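Inosine-uridine preferring nucleoside hydrolase (Gardnerella vaginalis 315-A, PDB 6BA1) belongs to the inosine-uridine preferring nucleoside hydrolase family and carries a calcium ion near the ends of strands in its mostly parallel central beta sheet. Local coordinates at residues 37-42 with 130-135; 43-48 with 65-70; 9-14 with 33-38. One frame throughout, in Å; residues are numbered along the deposited sequence.

How the contacts relate
From the N terminus, contact 3 closes first: strand 6-11 is followed by helix 15-25, and strand 31-37 returns alongside it, pairing 9-14 with 33-38. G37 and T38, at the end of contact 3, also open contact 1. Before that second loop closes, helix 44-57 and strand 64-67 follow, and contact 2 (43-48 with 65-70) closes a shorter loop within it. Contact 1 is completed by 130-135, after strand 125-129. Centres of the three lie about 8 Å apart. Contacts 3 and 2 lie within successive beta-alpha-beta units of one sheet, which share strand 31-37, whereas contact 1 links the loops beyond its strands; contacts 1 and 3 both supply calcium ligands.

Contact 1. Residues 37-42 with 130-135; sequences GTYGNV and TGPMTN. With CA (calcium ion), chain S.
T38 and G131 mark the closest backbone approach, with CA atoms 6.5 Å apart, where the loop leaving strand 31-37 passes the one leading into helix 134-142; the hydrogen bonds between the two segments all involve side chains. The amide of N135 makes the first. Its ND2 donates to G37 O at 3.3 Å with an N-H...O angle of 153°, and that oxygen lies close to the amide plane. Seen from the carbonyl the approach is less regular, because ND2 stands 57° out of the carbonyl plane. ND2 also bonds to D10 OD1, its stronger partner, and N135 OD1 to L69 N, so three bonds through both amide atoms fix the rotation of this buried group. T38 packs on two sides: its CB lies 3.4 Å from N135 ND2, while OG1 is anti to the backbone N (chi1 -163°), a torsion that leaves CG2 facing P132, 4.0 Å from its CD. Y39 adds the second hydrogen bond, its OH donating to T134 OG1 over 2.8 Å. T134 OG1 sits near the plane of the ring, at its edge. P132 comes over one face instead, CG 4.2 Å above the plane and displaced toward the rim, so the proline covers the ring without being centred on it. T134 OG1 bonds onward to D177 OD2, extending the polar path beyond the tyrosine. Close by, T130 O binds the calcium ion at 2.6 Å; D12, D17 and D248 supply the other protein ligands. The contact thus brings together two loops that follow strands 31-37 and 125-129, with helix 172-176 touching Y39 and P132 through Q176, and helix 178-187 packing against M133.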
# COMPACT_ATOMS: atom_id res chain seq x y z
N GLY A 37 -28.68 -6.46 -6.44
CA GLY A 37 -28.17 -6.34 -7.81
C GLY A 37 -27.55 -4.98 -8.08
O GLY A 37 -28.11 -3.97 -7.67
N THR A 38 -26.40 -4.96 -8.75
CA THR A 38 -25.77 -3.71 -9.17
C THR A 38 -25.21 -3.90 -10.59
O THR A 38 -25.53 -4.89 -11.25
CB THR A 38 -24.73 -3.21 -8.13
OG1 THR A 38 -24.42 -1.82 -8.34
CG2 THR A 38 -23.45 -4.04 -8.16
N TYR A 39 -24.36 -2.97 -11.03
CA TYR A 39 -23.99 -2.81 -12.45
C TYR A 39 -22.48 -2.91 -12.62
O TYR A 39 -21.74 -2.82 -11.63
CB TYR A 39 -24.48 -1.45 -12.96
CG TYR A 39 -23.82 -0.29 -12.24
CD1 TYR A 39 -22.69 0.34 -12.77
CD2 TYR A 39 -24.30 0.16 -11.01
CE1 TYR A 39 -22.08 1.39 -12.11
CE2 TYR A 39 -23.69 1.20 -10.33
CZ TYR A 39 -22.58 1.81 -10.89
OH TYR A 39 -21.96 2.84 -10.24
N GLY A 40 -22.02 -3.06 -13.86
CA GLY A 40 -20.58 -3.05 -14.15
C GLY A 40 -20.22 -4.09 -15.19
O GLY A 40 -20.06 -3.78 -16.37
N ASN A 41 -20.05 -5.33 -14.73
CA ASN A 41 -19.82 -6.48 -15.61
C ASN A 41 -20.94 -6.56 -16.65
O ASN A 41 -20.71 -6.88 -17.82
CB ASN A 41 -19.77 -7.81 -14.82
CG ASN A 41 -18.55 -7.92 -13.90
OD1 ASN A 41 -17.64 -7.10 -13.94
ND2 ASN A 41 -18.52 -8.96 -13.08
N VAL A 42 -22.16 -6.26 -16.20
CA VAL A 42 -23.32 -6.24 -17.05
C VAL A 42 -24.33 -5.21 -16.51
O VAL A 42 -24.24 -4.81 -15.34
CB VAL A 42 -23.92 -7.66 -17.13
CG1 VAL A 42 -24.60 -8.04 -15.81
CG2 VAL A 42 -24.84 -7.81 -18.34
N THR A 130 -19.42 -7.48 -4.20
CA THR A 130 -18.37 -7.70 -5.20
C THR A 130 -18.73 -7.05 -6.54
O THR A 130 -18.33 -7.52 -7.63
CB THR A 130 -18.05 -9.20 -5.37
OG1 THR A 130 -19.01 -9.80 -6.24
CG2 THR A 130 -18.06 -9.92 -4.03
N GLY A 131 -19.51 -5.98 -6.45
CA GLY A 131 -19.67 -5.03 -7.53
C GLY A 131 -19.32 -3.67 -6.96
O GLY A 131 -18.79 -3.58 -5.86
N PRO A 132 -19.62 -2.60 -7.71
CA PRO A 132 -19.53 -1.25 -7.20
C PRO A 132 -20.21 -1.04 -5.86
O PRO A 132 -21.20 -1.71 -5.52
CB PRO A 132 -20.24 -0.44 -8.28
CG PRO A 132 -19.89 -1.17 -9.54
CD PRO A 132 -19.81 -2.63 -9.18
N MET A 133 -19.67 -0.10 -5.09
CA MET A 133 -20.14 0.20 -3.75
C MET A 133 -21.38 1.10 -3.75
O MET A 133 -21.98 1.32 -2.69
CB MET A 133 -19.02 0.84 -2.92
CG MET A 133 -17.66 0.16 -3.03
SD MET A 133 -17.68 -1.65 -3.16
CE MET A 133 -18.27 -2.06 -1.55
N THR A 134 -21.73 1.63 -4.93
CA THR A 134 -22.90 2.50 -5.17
C THR A 134 -24.10 2.26 -4.26
O THR A 134 -24.68 3.21 -3.73
CB THR A 134 -23.39 2.36 -6.63
OG1 THR A 134 -22.26 2.39 -7.53
CG2 THR A 134 -24.36 3.49 -7.00
N ASN A 135 -24.46 0.99 -4.09
CA ASN A 135 -25.63 0.62 -3.29
C ASN A 135 -25.44 0.93 -1.80
O ASN A 135 -26.23 1.70 -1.24
CB ASN A 135 -26.00 -0.86 -3.50
CG ASN A 135 -26.56 -1.13 -4.89
OD1 ASN A 135 -27.08 -0.24 -5.57
ND2 ASN A 135 -26.48 -2.38 -5.31
CA CA S . -17.71 -8.39 -9.99

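Contact 2. Residues 43-48 with 65-70; sequences LMEQGV and VYKGLS
M44 and K67 meet at about a right angle, the thioether end of one laid against the aliphatic base of the other. A chi1 of -179° extends M44 away from its backbone N, and a bend at the next torsion turns the chain so that its methyl CE lies against K67 CG and beside G68 N. The firmer evidence is nearer the backbone, where M44 CG lies 3.8 Å from L69 O and M44 CB faces S70 CA at 4.0 Å. One methionine therefore follows the exit of the strand over four residues. K67 runs extended past CG and carries its ammonium to the exposed margin, where E45, bent in the middle of its chain, comes obliquely to it. The salt bridge from E45 OE2 to K67 NZ is a loose one at 3.5 Å. Deeper in, V48 and V65 slide past each other in opposite directions, with CG1 of V48 3.6 Å from CG1 of V65. No hydrogen bond crosses between the segments. The axes of 44-48 and 65-67 pass 9.3 Å apart and run nearly antiparallel, at 167°, as expected for a helix packed on the strand it leads into. This is the second half of a beta-alpha-beta unit: helix 44-57, whose A51 and L52 also touch V65, joins strand 31-37 to strand 64-67, outermost in the sheet within this chain, while Y66 points away and stacks on F113 of helix 110-121.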
# COMPACT_ATOMS: atom_id res chain seq x y z
N LEU A 43 -25.24 -4.76 -17.39
CA LEU A 43 -26.32 -3.83 -17.01
C LEU A 43 -27.07 -4.32 -15.77
O LEU A 43 -27.25 -5.52 -15.58
CB LEU A 43 -27.31 -3.67 -18.17
CG LEU A 43 -26.79 -2.89 -19.40
CD1 LEU A 43 -27.39 -3.45 -20.69
CD2 LEU A 43 -27.04 -1.39 -19.27
N MET A 44 -27.50 -3.37 -14.93
CA MET A 44 -28.06 -3.70 -13.62
C MET A 44 -29.17 -4.76 -13.66
O MET A 44 -29.17 -5.70 -12.86
CB MET A 44 -28.58 -2.43 -12.93
CG MET A 44 -29.17 -2.67 -11.54
SD MET A 44 -30.90 -3.16 -11.60
CE MET A 44 -31.11 -3.85 -9.99
N GLU A 45 -30.11 -4.57 -14.58
CA GLU A 45 -31.24 -5.49 -14.81
C GLU A 45 -30.77 -6.89 -15.17
O GLU A 45 -31.22 -7.87 -14.58
CB GLU A 45 -32.15 -4.97 -15.93
CG GLU A 45 -32.99 -3.75 -15.56
CD GLU A 45 -34.17 -4.07 -14.65
OE1 GLU A 45 -34.42 -5.26 -14.33
OE2 GLU A 45 -34.87 -3.11 -14.25
N GLN A 46 -29.86 -6.98 -16.14
CA GLN A 46 -29.22 -8.25 -16.50
C GLN A 46 -28.62 -8.97 -15.28
O GLN A 46 -28.70 -10.19 -15.18
CB GLN A 46 -28.15 -8.07 -17.58
CG GLN A 46 -28.61 -8.40 -19.00
CD GLN A 46 -28.86 -9.89 -19.20
OE1 GLN A 46 -28.30 -10.72 -18.50
NE2 GLN A 46 -29.71 -10.22 -20.17
N GLY A 47 -28.03 -8.20 -14.36
CA GLY A 47 -27.53 -8.72 -13.08
C GLY A 47 -28.60 -9.45 -12.28
O GLY A 47 -28.34 -10.50 -11.69
N VAL A 48 -29.81 -8.89 -12.28
CA VAL A 48 -30.95 -9.49 -11.60
C VAL A 48 -31.47 -10.74 -12.32
O VAL A 48 -31.72 -11.76 -11.67
CB VAL A 48 -32.08 -8.45 -11.39
CG1 VAL A 48 -33.35 -9.11 -10.85
CG2 VAL A 48 -31.59 -7.35 -10.45
N VAL A 65 -34.01 -11.75 -4.79
CA VAL A 65 -33.14 -10.81 -5.49
C VAL A 65 -33.74 -9.41 -5.49
O VAL A 65 -34.83 -9.20 -6.02
CB VAL A 65 -32.90 -11.28 -6.94
CG1 VAL A 65 -32.05 -10.29 -7.71
CG2 VAL A 65 -32.27 -12.67 -6.94
N TYR A 66 -33.03 -8.46 -4.90
CA TYR A 66 -33.50 -7.07 -4.80
C TYR A 66 -32.84 -6.21 -5.87
O TYR A 66 -31.89 -6.63 -6.52
CB TYR A 66 -33.24 -6.52 -3.39
CG TYR A 66 -33.96 -7.31 -2.33
CD1 TYR A 66 -35.17 -6.89 -1.81
CD2 TYR A 66 -33.43 -8.51 -1.85
CE1 TYR A 66 -35.84 -7.63 -0.83
CE2 TYR A 66 -34.08 -9.26 -0.88
CZ TYR A 66 -35.28 -8.82 -0.37
OH TYR A 66 -35.92 -9.56 0.60
N LYS A 67 -33.35 -5.00 -6.04
CA LYS A 67 -33.04 -4.15 -7.17
C LYS A 67 -32.33 -2.88 -6.68
O LYS A 67 -32.96 -2.00 -6.09
CB LYS A 67 -34.34 -3.81 -7.92
CG LYS A 67 -34.37 -4.21 -9.39
CD LYS A 67 -35.80 -4.23 -9.92
CE LYS A 67 -35.86 -4.67 -11.37
NZ LYS A 67 -37.21 -4.46 -11.95
N GLY A 68 -31.02 -2.82 -6.89
CA GLY A 68 -30.22 -1.63 -6.55
C GLY A 68 -30.24 -0.57 -7.65
O GLY A 68 -31.14 -0.54 -8.47
N LEU A 69 -29.21 0.27 -7.66
CA LEU A 69 -29.14 1.43 -8.55
C LEU A 69 -28.45 1.11 -9.88
O LEU A 69 -27.54 0.30 -9.91
CB LEU A 69 -28.43 2.59 -7.83
CG LEU A 69 -29.20 3.16 -6.63
CD1 LEU A 69 -28.28 3.65 -5.53
CD2 LEU A 69 -30.09 4.29 -7.09
N SER A 70 -28.90 1.75 -10.96
CA SER A 70 -28.41 1.49 -12.33
C SER A 70 -27.09 2.18 -12.66
O SER A 70 -26.23 1.59 -13.32
CB SER A 70 -29.44 1.94 -13.37
OG SER A 70 -30.62 1.17 -13.29

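Contact 3. Residues 9-14 with 33-38; sequences LDLDTG and IGITGT. With CA (calcium ion), chain S.
D10 and T36 sit side by side on neighbouring parallel strands, their CA atoms 4.4 Å apart, and the aspartate can be followed outward along this pair. Its CB faces T36 CB at 4.2 Å. A chi1 of -171° sets CG beside the carbonyl carbon, and from there the carboxylate carbon reaches across to T36 CG2, 3.6 Å away. The two oxygens then part company: OD1 takes its polar partners from beyond the strand pair, bonding to the hydroxyl of Y127 on strand 125-129 as well as to N135, whereas OD2 is turned toward T38, 3.4 Å from its CG2. Two hydrogen bonds thus grip OD1, which fixes the turn of this buried carboxylate. On the other face of the sheet L11 CD1 meets I35 CG2 at 3.8 Å, an oblique apolar contact. The backbone evidence for parallel pairing is direct: L9 N donates to G34 O, L9 O accepts from T36 N, L11 N donates to T36 O at 2.8 Å, and L11 O accepts from T38 N at 2.9 Å. In the last bond the donor stands 50° out of the carbonyl plane, just where the chain departs from the strand. The segment axes diverge by 26°, an ordinary sheet twist. Beyond the strand, D12 OD1 binds the calcium ion at 2.6 Å, and OD2 is held by N41 N. An aspartate cluster at the C-terminal end of the first strand is a hallmark of the nucleoside hydrolase family; here a cis peptide follows it, before G14, the N-cap of helix 15-25. That helix covers the L11 and I35 face through I21, helix 110-121 covers T36 through A110 and F113, and strands 64-67 and 125-129 flank the pair in the sheet.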
# COMPACT_ATOMS: atom_id res chain seq x y z
N LEU A 9 -25.23 -10.77 -0.62
CA LEU A 9 -24.31 -10.44 -1.70
C LEU A 9 -24.84 -9.23 -2.47
O LEU A 9 -26.05 -9.05 -2.58
CB LEU A 9 -24.11 -11.64 -2.63
CG LEU A 9 -23.74 -12.97 -1.97
CD1 LEU A 9 -23.51 -14.04 -3.01
CD2 LEU A 9 -22.52 -12.84 -1.08
N ASP A 10 -23.94 -8.40 -2.99
CA ASP A 10 -24.28 -7.23 -3.80
C ASP A 10 -23.50 -7.40 -5.10
O ASP A 10 -22.29 -7.14 -5.14
CB ASP A 10 -23.90 -5.94 -3.06
CG ASP A 10 -24.41 -4.67 -3.74
OD1 ASP A 10 -25.28 -4.02 -3.13
OD2 ASP A 10 -23.91 -4.29 -4.82
N LEU A 11 -24.18 -7.84 -6.16
CA LEU A 11 -23.52 -8.44 -7.33
C LEU A 11 -23.84 -7.81 -8.68
O LEU A 11 -25.01 -7.51 -8.98
CB LEU A 11 -23.87 -9.93 -7.40
CG LEU A 11 -23.63 -10.76 -6.14
CD1 LEU A 11 -24.12 -12.18 -6.36
CD2 LEU A 11 -22.16 -10.75 -5.75
N ASP A 12 -22.79 -7.63 -9.48
CA ASP A 12 -22.90 -7.28 -10.91
C ASP A 12 -22.74 -8.57 -11.72
O ASP A 12 -21.74 -8.77 -12.39
CB ASP A 12 -21.90 -6.17 -11.32
CG ASP A 12 -20.40 -6.53 -11.08
OD1 ASP A 12 -20.05 -7.41 -10.26
OD2 ASP A 12 -19.55 -5.88 -11.73
N THR A 13 -23.76 -9.42 -11.65
CA THR A 13 -23.64 -10.83 -12.03
C THR A 13 -23.59 -11.07 -13.56
O THR A 13 -24.62 -10.93 -14.20
CB THR A 13 -24.81 -11.64 -11.43
OG1 THR A 13 -25.19 -11.08 -10.16
CG2 THR A 13 -24.42 -13.09 -11.26
N GLY A 14 -22.45 -11.41 -14.17
CA GLY A 14 -21.11 -11.53 -13.56
C GLY A 14 -20.65 -12.97 -13.41
O GLY A 14 -21.33 -13.76 -12.76
N ILE A 33 -29.46 -14.51 2.60
CA ILE A 33 -30.79 -13.91 2.71
C ILE A 33 -31.24 -13.39 1.35
O ILE A 33 -32.37 -13.65 0.93
CB ILE A 33 -30.85 -12.70 3.69
CG1 ILE A 33 -30.33 -13.06 5.07
CG2 ILE A 33 -32.29 -12.21 3.83
CD1 ILE A 33 -30.02 -11.84 5.92
N GLY A 34 -30.38 -12.63 0.69
CA GLY A 34 -30.70 -12.06 -0.61
C GLY A 34 -29.49 -11.64 -1.43
O GLY A 34 -28.39 -11.53 -0.91
N ILE A 35 -29.73 -11.42 -2.71
CA ILE A 35 -28.73 -10.94 -3.64
C ILE A 35 -29.18 -9.56 -4.09
O ILE A 35 -30.12 -9.42 -4.84
CB ILE A 35 -28.58 -11.88 -4.86
CG1 ILE A 35 -27.95 -13.20 -4.40
CG2 ILE A 35 -27.75 -11.24 -5.96
CD1 ILE A 35 -27.95 -14.29 -5.44
N THR A 36 -28.50 -8.53 -3.58
CA THR A 36 -28.67 -7.18 -4.09
C THR A 36 -28.00 -7.06 -5.46
O THR A 36 -26.86 -7.50 -5.63
CB THR A 36 -28.07 -6.17 -3.11
OG1 THR A 36 -28.87 -6.13 -1.92
CG2 THR A 36 -28.01 -4.79 -3.75
N GLY A 37 -28.68 -6.46 -6.44
CA GLY A 37 -28.17 -6.34 -7.81
C GLY A 37 -27.55 -4.98 -8.08
O GLY A 37 -28.11 -3.97 -7.67
N THR A 38 -26.40 -4.96 -8.75
CA THR A 38 -25.77 -3.71 -9.17
C THR A 38 -25.21 -3.90 -10.59
O THR A 38 -25.53 -4.89 -11.25
CB THR A 38 -24.73 -3.21 -8.13
OG1 THR A 38 -24.42 -1.82 -8.34
CG2 THR A 38 -23.45 -4.04 -8.16
CA CA S . -17.71 -8.39 -9.99